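Local coordinates for polygalacturonase (Pectobacterium carotovorum subsp. carotovorum, PDB 1BHE), which hydrolyses the alpha-1,4-galacturonosyl linkages of polygalacturonic acid, macerating and soft-rotting plant tissue, at residues T28-K31 against A32-C36; V76-A79 against K80-E83. All coordinates share one frame; numbering follows the deposited sequence.

Contact 1 of 2, residues T28-K31 against A32-C36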
loop_
_atom_site.group_PDB
_atom_site.type_symbol
_atom_site.label_atom_id
_atom_site.label_comp_id
_atom_site.label_asym_id
_atom_site.label_seq_id
_atom_site.Cartn_x
_atom_site.Cartn_y
_atom_site.Cartn_z
ATOM N N THR A 28 25.668 -0.567 -10.979
ATOM C CA THR A 28 26.435 0.360 -10.153
ATOM C C THR A 28 25.795 0.483 -8.771
ATOM O O THR A 28 26.484 0.426 -7.753
ATOM C CB THR A 28 26.618 1.741 -10.799
ATOM O OG1 THR A 28 25.359 2.411 -10.923
ATOM C CG2 THR A 28 27.224 1.604 -12.185
ATOM N N ILE A 29 24.472 0.613 -8.725
ATOM C CA ILE A 29 23.773 0.690 -7.439
ATOM C C ILE A 29 23.834 -0.637 -6.695
ATOM O O ILE A 29 24.105 -0.676 -5.488
ATOM C CB ILE A 29 22.312 1.145 -7.629
ATOM C CG1 ILE A 29 22.251 2.555 -8.227
ATOM C CG2 ILE A 29 21.574 1.121 -6.293
ATOM C CD1 ILE A 29 20.861 2.999 -8.648
ATOM N N GLN A 30 23.595 -1.758 -7.373
ATOM C CA GLN A 30 23.627 -3.071 -6.747
ATOM C C GLN A 30 24.990 -3.373 -6.131
ATOM O O GLN A 30 25.080 -3.853 -5.002
ATOM C CB GLN A 30 23.236 -4.199 -7.705
ATOM C CG GLN A 30 22.911 -5.509 -6.985
ATOM C CD GLN A 30 21.755 -5.340 -6.015
ATOM O OE1 GLN A 30 20.629 -5.102 -6.460
ATOM N NE2 GLN A 30 22.034 -5.446 -4.718
ATOM N N LYS A 31 26.060 -3.078 -6.866
ATOM C CA LYS A 31 27.417 -3.281 -6.360
ATOM C C LYS A 31 27.651 -2.494 -5.081
ATOM O O LYS A 31 28.179 -3.025 -4.099
ATOM C CB LYS A 31 28.447 -2.874 -7.427
ATOM C CG LYS A 31 29.884 -3.084 -6.968
ATOM C CD LYS A 31 30.873 -2.837 -8.103
ATOM C CE LYS A 31 32.302 -3.113 -7.639
ATOM N NZ LYS A 31 33.295 -2.705 -8.680
ATOM N N ALA A 32 27.218 -1.238 -5.040
ATOM C CA ALA A 32 27.332 -0.395 -3.861
ATOM C C ALA A 32 26.511 -0.962 -2.707
ATOM O O ALA A 32 26.965 -0.958 -1.564
ATOM C CB ALA A 32 26.879 1.025 -4.171
ATOM N N LEU A 33 25.297 -1.441 -2.987
ATOM C CA LEU A 33 24.455 -2.031 -1.952
ATOM C C LEU A 33 25.088 -3.298 -1.390
ATOM O O LEU A 33 25.025 -3.551 -0.182
ATOM C CB LEU A 33 23.070 -2.393 -2.504
ATOM C CG LEU A 33 22.116 -1.230 -2.777
ATOM C CD1 LEU A 33 20.941 -1.699 -3.624
ATOM C CD2 LEU A 33 21.635 -0.621 -1.464
ATOM N N ASN A 34 25.746 -4.089 -2.238
ATOM C CA ASN A 34 26.397 -5.319 -1.814
ATOM C C ASN A 34 27.674 -5.143 -1.007
ATOM O O ASN A 34 28.233 -6.170 -0.584
ATOM C CB ASN A 34 26.694 -6.220 -3.024
ATOM C CG ASN A 34 25.436 -6.736 -3.693
ATOM O OD1 ASN A 34 24.333 -6.644 -3.148
ATOM N ND2 ASN A 34 25.599 -7.293 -4.893
ATOM N N ASN A 35 28.187 -3.942 -0.800
ATOM C CA ASN A 35 29.388 -3.743 0.000
ATOM C C ASN A 35 29.196 -2.582 0.971
ATOM O O ASN A 35 30.118 -1.838 1.294
ATOM C CB ASN A 35 30.613 -3.510 -0.895
ATOM C CG ASN A 35 31.915 -3.641 -0.120
ATOM O OD1 ASN A 35 31.979 -4.361 0.876
ATOM N ND2 ASN A 35 32.950 -2.932 -0.559
ATOM N N CYS A 36 27.975 -2.424 1.475
ATOM C CA CYS A 36 27.627 -1.346 2.391
ATOM C C CYS A 36 27.571 -1.795 3.840
ATOM O O CYS A 36 26.910 -2.783 4.175
ATOM C CB CYS A 36 26.267 -0.774 1.957
ATOM S SG CYS A 36 25.802 0.769 2.767
#
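Thr28 gives its carbonyl oxygen to Ala32 N, at 3.3 Å the first of three successive i to i+4 bonds that carry helix 26-33 toward its end. Ile29 follows with the shortest of its contacts to Leu33, the backbone bond from Leu33 N to Ile29 O at 2.9 Å. Their side chains lie next to each other and run the same way. Because CG2 of Ile29 stands anti to the backbone N, this branch meets Leu33 CD1 at 3.9 Å. The pair faces the body of the protein, Ile29 against Leu18, Phe52 and Leu57, Leu33 against Val42 and Val63.

Gln30 is linked to Asn34 twice. Its carbonyl takes Asn34 N, and its folded side chain (chi2 60°) brings NE2 to Asn34 OD1 at 3.0 Å. This second bond comes in close to the glutamine amide plane but from above the asparagine carbonyl plane, 43° out of it, with the two amides turned 34° apart. At Lys31 the carbonyl oxygen packs against Asn34 CB at 3.7 Å.

The helix is thus amphipathic, its apolar side applied to strands 14-19, 41-45 and 51-58. On the polar side Gln30 is held by Ser58 N at OE1 and by Asn34 OD1 at NE2, which limits rotation of its amide; Asn34, with one side-chain bond, is probably less restrained.

Contact 2 of 2, residues V76-A79 against K80-E83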
loop_
_atom_site.group_PDB
_atom_site.type_symbol
_atom_site.label_atom_id
_atom_site.label_comp_id
_atom_site.label_asym_id
_atom_site.label_seq_id
_atom_site.Cartn_x
_atom_site.Cartn_y
_atom_site.Cartn_z
ATOM N N VAL A 76 13.305 1.673 -15.168
ATOM C CA VAL A 76 13.358 1.690 -16.630
ATOM C C VAL A 76 12.025 1.250 -17.207
ATOM O O VAL A 76 11.343 0.374 -16.665
ATOM C CB VAL A 76 14.508 0.843 -17.198
ATOM C CG1 VAL A 76 15.843 1.429 -16.755
ATOM C CG2 VAL A 76 14.414 -0.616 -16.772
ATOM N N ASN A 77 11.625 1.880 -18.305
ATOM C CA ASN A 77 10.376 1.572 -18.990
ATOM C C ASN A 77 10.610 0.442 -19.994
ATOM O O ASN A 77 10.517 0.597 -21.209
ATOM C CB ASN A 77 9.802 2.813 -19.672
ATOM C CG ASN A 77 10.699 3.454 -20.704
ATOM O OD1 ASN A 77 11.923 3.480 -20.561
ATOM N ND2 ASN A 77 10.118 3.979 -21.780
ATOM N N ASN A 78 10.903 -0.742 -19.472
ATOM C CA ASN A 78 11.210 -1.927 -20.252
ATOM C C ASN A 78 10.680 -3.164 -19.541
ATOM O O ASN A 78 11.072 -3.439 -18.408
ATOM C CB ASN A 78 12.733 -2.039 -20.446
ATOM C CG ASN A 78 13.057 -3.123 -21.460
ATOM O OD1 ASN A 78 13.062 -4.303 -21.120
ATOM N ND2 ASN A 78 13.247 -2.724 -22.713
ATOM N N ALA A 79 9.804 -3.916 -20.193
ATOM C CA ALA A 79 9.187 -5.079 -19.568
ATOM C C ALA A 79 10.149 -6.234 -19.363
ATOM O O ALA A 79 10.153 -6.855 -18.298
ATOM C CB ALA A 79 7.969 -5.504 -20.375
ATOM N N LYS A 80 11.022 -6.505 -20.332
ATOM C CA LYS A 80 12.010 -7.570 -20.204
ATOM C C LYS A 80 12.968 -7.339 -19.045
ATOM O O LYS A 80 13.392 -8.293 -18.385
ATOM C CB LYS A 80 12.796 -7.760 -21.506
ATOM C CG LYS A 80 13.805 -8.894 -21.442
ATOM C CD LYS A 80 14.488 -9.132 -22.782
ATOM C CE LYS A 80 15.424 -10.334 -22.683
ATOM N NZ LYS A 80 16.716 -10.059 -23.377
ATOM N N SER A 81 13.265 -6.090 -18.704
ATOM C CA SER A 81 14.135 -5.761 -17.592
ATOM C C SER A 81 13.601 -6.213 -16.236
ATOM O O SER A 81 14.409 -6.392 -15.326
ATOM C CB SER A 81 14.409 -4.251 -17.552
ATOM O OG SER A 81 15.336 -3.902 -18.567
ATOM N N PHE A 82 12.294 -6.379 -16.077
ATOM C CA PHE A 82 11.686 -6.798 -14.828
ATOM C C PHE A 82 11.162 -8.228 -14.850
ATOM O O PHE A 82 10.560 -8.680 -13.868
ATOM C CB PHE A 82 10.519 -5.838 -14.485
ATOM C CG PHE A 82 11.003 -4.471 -14.081
ATOM C CD1 PHE A 82 11.254 -3.493 -15.023
ATOM C CD2 PHE A 82 11.223 -4.173 -12.743
ATOM C CE1 PHE A 82 11.725 -2.245 -14.648
ATOM C CE2 PHE A 82 11.682 -2.932 -12.360
ATOM C CZ PHE A 82 11.938 -1.960 -13.311
ATOM N N GLU A 83 11.338 -8.961 -15.950
ATOM C CA GLU A 83 10.785 -10.315 -16.017
ATOM C C GLU A 83 11.517 -11.284 -15.095
ATOM O O GLU A 83 12.709 -11.127 -14.831
ATOM C CB GLU A 83 10.814 -10.859 -17.451
ATOM C CG GLU A 83 12.172 -11.365 -17.906
ATOM C CD GLU A 83 12.205 -11.838 -19.345
ATOM O OE1 GLU A 83 11.259 -11.534 -20.100
ATOM O OE2 GLU A 83 13.183 -12.505 -19.733
#
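This is a local side-chain-to-backbone contact round two overlapping type I beta turns, in the loop that leaves strand 72-75 of the right-handed parallel beta-helix and leads to strand 92-93. Phe82 N donates to Ala79 O at 3.1 Å, closing the first turn, with Lys80 and Ser81 as its inner residues. The second turn overlaps it, with Glu83 N bonded to Lys80 O. Ahead of both, Asn77 sits at the centre of an inverse gamma turn that redirects the chain after the strand.

Asn78 OD1 bonds to the first turn. With CG anti to the backbone N (chi1 -170°), the amide reaches forward so that OD1 accepts Ser81 N at 3.0 Å, in the carbonyl plane and on a lone pair. Ser81 OG adds a weak bond to the same oxygen, Asn78 OD1, at 3.4 Å. The other end of the amide, ND2, is held by Gln128, and Lys80 N is bonded to Asp129, which ties the turns to the neighbouring loop.

The apolar part of the contact is Val76 against Ser81 and Phe82. Val76 CG2 lies 3.7 Å from Ser81 CB and 3.8 Å from Phe82 CE1, the Val76 and Phe82 side chains crossing at a slant. Val76 rests on Leu53 and Phe82 on Pro56, both of strand 51-58. Two backbone carbonyls approach the ring at its edge rather than over a face: Val76 O lies 3.3 Å from Phe82 CE1, and Asn78 O, in the ring plane, 3.4 Å from Phe82 CD1.

How the contacts relate
Contact 1 closes before contact 2 opens along the chain, and both lie near the N-terminal end of the parallel beta-helix, on the same side of the chain's centre. Their centres are 20 Å apart and their nearest atoms about 10 Å, so they do not touch. What they share is strand 51-58: helix 26-33 lies against it in contact 1, and 76-83 also rests on it. The helix covers the end of the beta-helix and joins its first strands, whereas 76-83 belongs to an excursion rising from a coil and joins the loop at Gln128 and Asp129. Neither lies near Asp223 or His251, the probable catalytic residues.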